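Local coordinates for protein trilobed Protease (PDB 2GOP) that forms the beta-propeller domain of an archaeal protease, a domain that may control how peptides reach the proteolytic part of the enzyme, at residues K13-L17 against L323-F327; V27-L31 against L336-N340. All coordinates share one frame; numbering follows the deposited sequence.

Overall arrangement
Both contacts lie at the seam of a seven-bladed propeller in which the first blade (strands 16-23 to 55-59) and the last (303-309 to 333-335) are each built from consecutive strands, with no strand exchanged between them: the open velcro topology. Contact 1 sets the start of the first strand of blade one, at an edge of its sheet, against the last blade; contact 2 sets the next strand, 26-35, against the loop following 333-335. Their centres are 7 Å apart. T337 links the two, since its OG1 is 2.6 Å from E325 OE1 and 2.8 Å from L326 N, both probable hydrogen bonds. A15 CB also packs 3.3 Å from L31 CD1. No ligand marks a site at either contact.

Contact 1. Residues K13-L17 against L323-F327; sequences KFAYL and LRELF
R324 reaches L17 through its NE, which donates a 2.8 Å hydrogen bond to L17 O. The acceptor sits at the guanidinium edge and the donor lies in the carbonyl plane, but the N-H...O angle of 143° shows a bent bond. CG of R324 is wedged between its own backbone N and carbonyl carbon (chi1 56°); from there the chain runs extended to NE, carrying the head group back to the first blade. NH1 forms a salt bridge with E318, so the guanidinium is held by a carbonyl of blade one and a carboxylate of its own blade. NH2 lies 3.6 Å from Y16 CD1, at the ring edge and near its plane; with the two planes 35° apart, this is not a stack over the ring face.

A water fills in where no direct backbone bond joins the two segments. It donates to A15 O and to R324 O, the latter at 2.7 Å, and accepts from L17 N at 3.2 Å. These links belong to the seam of an open velcro propeller: the first strand of blade one faces the last blade without pairing with it, and the nearest CA atoms, those of L17 and R324, stay 6.6 Å apart. The buried side is completed by L17, whose CD2 branch comes within 3.8 Å of L326 N and also meets the backbone of E325; L316 of strand 313-318 packs on the same leucine.

The partly exposed side is thinner rather than looser: one methyl, L323 CD1, makes the apolar contacts there. It lies 3.6 Å from F14 CB, the two side chains crossing at about a right angle, and 3.8 Å from Y16 CE1. F11 meets the F14 ring, while I193 of the second subunit packs on Y16.

Contact 2. Residues V27-L31 against L336-N340; sequences VAYVL and LTDYN
At the open velcro seam, where blade one of the propeller faces the loop leaving the last blade, Y29 and Y339 reach toward each other from opposite sides. The two segments run only 9° apart, yet their nearest CA atoms are those of L31 and Y339, 9.4 Å from each other, so side chains alone span the gap. The tyrosine hydroxyls share a hydrogen bond of 2.6 Å between the two OH atoms, in which either may be the donor; Y339 OH lies in the plane of the Y29 ring, at its edge. Rotation about the first side-chain bond of Y29 (chi1 54°) sends its ring out toward the 336-340 loop, where the hydroxyl meets Y339. T337 CG2 comes 3.4 Å from Y29 OH, giving the hydroxyl an apolar neighbour as well.

L31 covers one face of Y339: CD1 stands 4.2 Å from the ring centroid and 3° off the normal, a CH-pi contact, while CD2 touches CE1 of that ring at 3.6 Å. At the other end, V27 CG2 and L336 CD1 meet tip to tip at 4.1 Å. L326 of strand 325-329 packs on V27, Y29 and L336; L17 of strand 16-23 touches L31 and T337, and V46 of strand 40-49 touches both tyrosines.

Contact 1. Residues K13-L17 against L323-F327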
ATOM      1  N   LYS A  13       3.986 -29.554   0.016  1.00 79.20           N
ATOM      2  CA  LYS A  13       4.513 -30.591  -0.869  1.00 75.33           C
ATOM      3  C   LYS A  13       4.634 -30.029  -2.289  1.00 71.52           C
ATOM      4  O   LYS A  13       4.942 -30.766  -3.230  1.00 71.82           O
ATOM      5  CB  LYS A  13       3.556 -31.793  -0.917  1.00 75.98           C
ATOM      6  CG  LYS A  13       2.902 -32.189   0.410  1.00 77.08           C
ATOM      7  CD  LYS A  13       3.594 -33.368   1.078  1.00 77.62           C
ATOM      8  CE  LYS A  13       5.042 -33.076   1.423  1.00 78.14           C
ATOM      9  NZ  LYS A  13       5.652 -34.213   2.167  1.00 78.48           N
ATOM     10  N   PHE A  14       4.393 -28.726  -2.431  1.00 64.59           N
ATOM     11  CA  PHE A  14       4.048 -28.135  -3.725  1.00 61.14           C
ATOM     12  C   PHE A  14       5.162 -27.328  -4.376  1.00 55.92           C
ATOM     13  O   PHE A  14       6.168 -27.013  -3.753  1.00 53.42           O
ATOM     14  CB  PHE A  14       2.810 -27.247  -3.568  1.00 59.78           C
ATOM     15  CG  PHE A  14       1.608 -27.982  -3.048  1.00 60.61           C
ATOM     16  CD1 PHE A  14       1.061 -29.037  -3.770  1.00 59.04           C
ATOM     17  CD2 PHE A  14       1.025 -27.628  -1.835  1.00 60.10           C
ATOM     18  CE1 PHE A  14      -0.047 -29.721  -3.294  1.00 59.96           C
ATOM     19  CE2 PHE A  14      -0.085 -28.308  -1.356  1.00 60.17           C
ATOM     20  CZ  PHE A  14      -0.620 -29.358  -2.086  1.00 59.51           C
ATOM     21  N   ALA A  15       4.956 -27.026  -5.653  1.00 53.01           N
ATOM     22  CA  ALA A  15       5.796 -26.111  -6.407  1.00 50.95           C
ATOM     23  C   ALA A  15       5.057 -24.786  -6.476  1.00 46.68           C
ATOM     24  O   ALA A  15       3.882 -24.752  -6.830  1.00 44.10           O
ATOM     25  CB  ALA A  15       6.048 -26.649  -7.796  1.00 47.30           C
ATOM     26  N   TYR A  16       5.742 -23.703  -6.123  1.00 45.31           N
ATOM     27  CA  TYR A  16       5.133 -22.379  -6.094  1.00 45.62           C
ATOM     28  C   TYR A  16       5.754 -21.496  -7.170  1.00 45.64           C
ATOM     29  O   TYR A  16       6.934 -21.154  -7.096  1.00 43.80           O
ATOM     30  CB  TYR A  16       5.300 -21.751  -4.709  1.00 46.68           C
ATOM     31  CG  TYR A  16       4.597 -22.522  -3.617  1.00 46.42           C
ATOM     32  CD1 TYR A  16       3.230 -22.367  -3.397  1.00 47.51           C
ATOM     33  CD2 TYR A  16       5.292 -23.421  -2.813  1.00 48.20           C
ATOM     34  CE1 TYR A  16       2.573 -23.088  -2.396  1.00 48.26           C
ATOM     35  CE2 TYR A  16       4.647 -24.149  -1.818  1.00 48.87           C
ATOM     36  CZ  TYR A  16       3.287 -23.979  -1.613  1.00 48.74           C
ATOM     37  OH  TYR A  16       2.648 -24.690  -0.614  1.00 48.27           O
ATOM     38  N   LEU A  17       4.939 -21.126  -8.158  1.00 44.20           N
ATOM     39  CA  LEU A  17       5.393 -20.371  -9.320  1.00 44.33           C
ATOM     40  C   LEU A  17       5.157 -18.874  -9.136  1.00 43.42           C
ATOM     41  O   LEU A  17       4.105 -18.466  -8.654  1.00 42.37           O
ATOM     42  CB  LEU A  17       4.664 -20.830 -10.583  1.00 43.47           C
ATOM     43  CG  LEU A  17       5.263 -22.022 -11.341  1.00 48.49           C
ATOM     44  CD1 LEU A  17       5.402 -23.248 -10.473  1.00 49.86           C
ATOM     45  CD2 LEU A  17       4.417 -22.313 -12.545  1.00 45.40           C
ATOM     46  N   LEU A 323      -3.327 -24.743  -7.506  1.00 45.43           N
ATOM     47  CA  LEU A 323      -2.305 -23.720  -7.368  1.00 45.18           C
ATOM     48  C   LEU A 323      -1.949 -23.178  -8.744  1.00 42.93           C
ATOM     49  O   LEU A 323      -2.115 -23.853  -9.757  1.00 42.62           O
ATOM     50  CB  LEU A 323      -1.043 -24.278  -6.695  1.00 46.09           C
ATOM     51  CG  LEU A 323      -1.015 -24.325  -5.169  1.00 46.92           C
ATOM     52  CD1 LEU A 323       0.244 -25.043  -4.701  1.00 46.38           C
ATOM     53  CD2 LEU A 323      -1.093 -22.912  -4.596  1.00 44.78           C
ATOM     54  N   ARG A 324      -1.467 -21.948  -8.773  1.00 43.16           N
ATOM     55  CA  ARG A 324      -1.059 -21.317 -10.020  1.00 43.93           C
ATOM     56  C   ARG A 324      -0.102 -22.179 -10.850  1.00 43.88           C
ATOM     57  O   ARG A 324       0.818 -22.805 -10.317  1.00 43.14           O
ATOM     58  CB  ARG A 324      -0.442 -19.942  -9.759  1.00 44.65           C
ATOM     59  CG  ARG A 324       0.740 -19.947  -8.807  1.00 47.06           C
ATOM     60  CD  ARG A 324       0.876 -18.630  -8.070  1.00 48.31           C
ATOM     61  NE  ARG A 324       1.893 -18.700  -7.020  1.00 48.31           N
ATOM     62  CZ  ARG A 324       1.684 -19.097  -5.766  1.00 49.40           C
ATOM     63  NH1 ARG A 324       0.487 -19.482  -5.348  1.00 49.70           N
ATOM     64  NH2 ARG A 324       2.695 -19.103  -4.914  1.00 51.31           N
ATOM     65  N   GLU A 325      -0.366 -22.210 -12.154  1.00 42.76           N
ATOM     66  CA  GLU A 325       0.518 -22.801 -13.160  1.00 42.90           C
ATOM     67  C   GLU A 325       0.699 -21.773 -14.287  1.00 41.92           C
ATOM     68  O   GLU A 325      -0.026 -20.779 -14.351  1.00 38.93           O
ATOM     69  CB  GLU A 325      -0.092 -24.081 -13.728  1.00 43.60           C
ATOM     70  CG  GLU A 325      -0.294 -25.223 -12.717  1.00 42.39           C
ATOM     71  CD  GLU A 325       0.990 -25.958 -12.343  1.00 42.84           C
ATOM     72  OE1 GLU A 325       2.038 -25.752 -12.996  1.00 40.40           O
ATOM     73  OE2 GLU A 325       0.944 -26.757 -11.382  1.00 39.80           O
ATOM     74  N   LEU A 326       1.651 -22.023 -15.175  1.00 40.98           N
ATOM     75  CA  LEU A 326       1.939 -21.120 -16.280  1.00 42.16           C
ATOM     76  C   LEU A 326       1.093 -21.456 -17.500  1.00 40.28           C
ATOM     77  O   LEU A 326       0.916 -22.629 -17.859  1.00 39.16           O
ATOM     78  CB  LEU A 326       3.421 -21.192 -16.653  1.00 43.17           C
ATOM     79  CG  LEU A 326       4.003 -20.006 -17.428  1.00 43.41           C
ATOM     80  CD1 LEU A 326       4.202 -18.821 -16.525  1.00 43.59           C
ATOM     81  CD2 LEU A 326       5.318 -20.401 -18.074  1.00 46.75           C
ATOM     82  N   PHE A 327       0.582 -20.409 -18.138  1.00 39.76           N
ATOM     83  CA  PHE A 327      -0.233 -20.525 -19.344  1.00 40.44           C
ATOM     84  C   PHE A 327       0.259 -19.503 -20.351  1.00 41.56           C
ATOM     85  O   PHE A 327       0.779 -18.458 -19.966  1.00 40.01           O
ATOM     86  CB  PHE A 327      -1.705 -20.223 -19.030  1.00 39.94           C
ATOM     87  CG  PHE A 327      -2.379 -21.246 -18.149  1.00 38.85           C
ATOM     88  CD1 PHE A 327      -2.204 -21.219 -16.774  1.00 39.47           C
ATOM     89  CD2 PHE A 327      -3.207 -22.214 -18.693  1.00 39.88           C
ATOM     90  CE1 PHE A 327      -2.830 -22.152 -15.958  1.00 40.54           C
ATOM     91  CE2 PHE A 327      -3.842 -23.154 -17.883  1.00 40.41           C
ATOM     92  CZ  PHE A 327      -3.656 -23.123 -16.520  1.00 41.19           C
TER
HETATM   93  O   HOH W   1       2.214 -22.711  -8.022  1.00 53.17           O

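Contact 2. Residues V27-L31 against L336-N340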
ATOM      1  N   VAL A  27       9.913 -18.237 -22.449  1.00 45.72           N
ATOM      2  CA  VAL A  27       9.228 -17.846 -21.229  1.00 45.08           C
ATOM      3  C   VAL A  27      10.157 -18.195 -20.075  1.00 45.15           C
ATOM      4  O   VAL A  27      10.976 -19.111 -20.187  1.00 43.19           O
ATOM      5  CB  VAL A  27       7.860 -18.548 -21.066  1.00 45.72           C
ATOM      6  CG1 VAL A  27       6.969 -18.234 -22.258  1.00 47.59           C
ATOM      7  CG2 VAL A  27       8.028 -20.049 -20.905  1.00 46.31           C
ATOM      8  N   ALA A  28      10.057 -17.438 -18.989  1.00 45.06           N
ATOM      9  CA  ALA A  28      10.752 -17.773 -17.751  1.00 44.43           C
ATOM     10  C   ALA A  28       9.874 -17.460 -16.554  1.00 47.15           C
ATOM     11  O   ALA A  28       8.923 -16.666 -16.639  1.00 45.27           O
ATOM     12  CB  ALA A  28      12.083 -17.026 -17.635  1.00 42.69           C
ATOM     13  N   TYR A  29      10.209 -18.098 -15.439  1.00 45.48           N
ATOM     14  CA  TYR A  29       9.482 -17.928 -14.193  1.00 44.17           C
ATOM     15  C   TYR A  29      10.305 -18.459 -13.039  1.00 43.00           C
ATOM     16  O   TYR A  29      11.301 -19.161 -13.240  1.00 43.07           O
ATOM     17  CB  TYR A  29       8.126 -18.649 -14.244  1.00 42.69           C
ATOM     18  CG  TYR A  29       8.211 -20.104 -14.611  1.00 42.17           C
ATOM     19  CD1 TYR A  29       8.264 -20.500 -15.944  1.00 41.46           C
ATOM     20  CD2 TYR A  29       8.241 -21.097 -13.625  1.00 43.89           C
ATOM     21  CE1 TYR A  29       8.334 -21.822 -16.290  1.00 41.54           C
ATOM     22  CE2 TYR A  29       8.319 -22.433 -13.965  1.00 40.36           C
ATOM     23  CZ  TYR A  29       8.364 -22.788 -15.300  1.00 43.54           C
ATOM     24  OH  TYR A  29       8.434 -24.110 -15.657  1.00 42.44           O
ATOM     25  N   VAL A  30       9.870 -18.130 -11.827  1.00 43.69           N
ATOM     26  CA  VAL A  30      10.502 -18.633 -10.625  1.00 43.96           C
ATOM     27  C   VAL A  30       9.691 -19.833 -10.110  1.00 43.59           C
ATOM     28  O   VAL A  30       8.467 -19.756  -9.956  1.00 42.04           O
ATOM     29  CB  VAL A  30      10.619 -17.537  -9.530  1.00 44.30           C
ATOM     30  CG1 VAL A  30      11.276 -18.096  -8.290  1.00 41.78           C
ATOM     31  CG2 VAL A  30      11.408 -16.346 -10.052  1.00 42.78           C
ATOM     32  N   LEU A  31      10.394 -20.945  -9.895  1.00 42.43           N
ATOM     33  CA  LEU A  31       9.840 -22.148  -9.291  1.00 43.54           C
ATOM     34  C   LEU A  31      10.398 -22.218  -7.873  1.00 43.52           C
ATOM     35  O   LEU A  31      11.618 -22.247  -7.697  1.00 43.42           O
ATOM     36  CB  LEU A  31      10.271 -23.392 -10.090  1.00 43.62           C
ATOM     37  CG  LEU A  31       9.868 -24.781  -9.574  1.00 43.21           C
ATOM     38  CD1 LEU A  31       8.381 -24.879  -9.347  1.00 45.45           C
ATOM     39  CD2 LEU A  31      10.327 -25.874 -10.535  1.00 46.37           C
ATOM     40  N   LEU A 336       1.242 -24.560 -19.969  1.00 44.66           N
ATOM     41  CA  LEU A 336       2.657 -24.907 -20.137  1.00 44.95           C
ATOM     42  C   LEU A 336       3.262 -25.721 -18.998  1.00 44.47           C
ATOM     43  O   LEU A 336       4.203 -26.481 -19.224  1.00 45.04           O
ATOM     44  CB  LEU A 336       3.501 -23.649 -20.336  1.00 45.12           C
ATOM     45  CG  LEU A 336       3.330 -22.919 -21.661  1.00 49.15           C
ATOM     46  CD1 LEU A 336       4.404 -21.843 -21.765  1.00 53.87           C
ATOM     47  CD2 LEU A 336       3.400 -23.864 -22.847  1.00 50.09           C
ATOM     48  N   THR A 337       2.768 -25.533 -17.777  1.00 45.40           N
ATOM     49  CA  THR A 337       3.291 -26.266 -16.621  1.00 44.06           C
ATOM     50  C   THR A 337       2.186 -27.069 -15.941  1.00 42.90           C
ATOM     51  O   THR A 337       1.011 -26.725 -16.026  1.00 41.25           O
ATOM     52  CB  THR A 337       3.963 -25.328 -15.579  1.00 43.67           C
ATOM     53  OG1 THR A 337       2.986 -24.458 -14.997  1.00 42.87           O
ATOM     54  CG2 THR A 337       5.060 -24.494 -16.211  1.00 42.35           C
ATOM     55  N   ASP A 338       2.581 -28.151 -15.276  1.00 43.04           N
ATOM     56  CA  ASP A 338       1.651 -28.962 -14.486  1.00 44.61           C
ATOM     57  C   ASP A 338       2.371 -29.563 -13.279  1.00 44.00           C
ATOM     58  O   ASP A 338       2.166 -30.720 -12.926  1.00 39.89           O
ATOM     59  CB  ASP A 338       1.006 -30.043 -15.359  1.00 45.66           C
ATOM     60  CG  ASP A 338       2.025 -30.982 -16.005  1.00 47.45           C
ATOM     61  OD1 ASP A 338       3.243 -30.759 -15.870  1.00 47.81           O
ATOM     62  OD2 ASP A 338       1.600 -31.956 -16.654  1.00 51.72           O
ATOM     63  N   TYR A 339       3.217 -28.752 -12.650  1.00 45.74           N
ATOM     64  CA  TYR A 339       4.096 -29.217 -11.577  1.00 46.71           C
ATOM     65  C   TYR A 339       3.315 -29.936 -10.493  1.00 49.82           C
ATOM     66  O   TYR A 339       3.693 -31.021 -10.046  1.00 51.97           O
ATOM     67  CB  TYR A 339       4.861 -28.036 -10.971  1.00 44.64           C
ATOM     68  CG  TYR A 339       6.000 -27.542 -11.834  1.00 42.28           C
ATOM     69  CD1 TYR A 339       7.192 -28.264 -11.923  1.00 42.87           C
ATOM     70  CD2 TYR A 339       5.896 -26.356 -12.555  1.00 40.98           C
ATOM     71  CE1 TYR A 339       8.251 -27.819 -12.710  1.00 41.11           C
ATOM     72  CE2 TYR A 339       6.942 -25.909 -13.347  1.00 38.13           C
ATOM     73  CZ  TYR A 339       8.120 -26.642 -13.421  1.00 38.18           C
ATOM     74  OH  TYR A 339       9.161 -26.196 -14.199  1.00 39.49           O
ATOM     75  N   ASN A 340       2.203 -29.343 -10.088  1.00 51.14           N
ATOM     76  CA  ASN A 340       1.452 -29.845  -8.942  1.00 51.70           C
ATOM     77  C   ASN A 340       0.433 -30.932  -9.242  1.00 52.64           C
ATOM     78  O   ASN A 340      -0.048 -31.593  -8.321  1.00 52.13           O
ATOM     79  CB  ASN A 340       0.807 -28.669  -8.223  1.00 51.07           C
ATOM     80  CG  ASN A 340       1.833 -27.790  -7.591  1.00 48.98           C
ATOM     81  OD1 ASN A 340       2.554 -28.229  -6.698  1.00 44.66           O
ATOM     82  ND2 ASN A 340       1.955 -26.560  -8.078  1.00 50.18           N
TER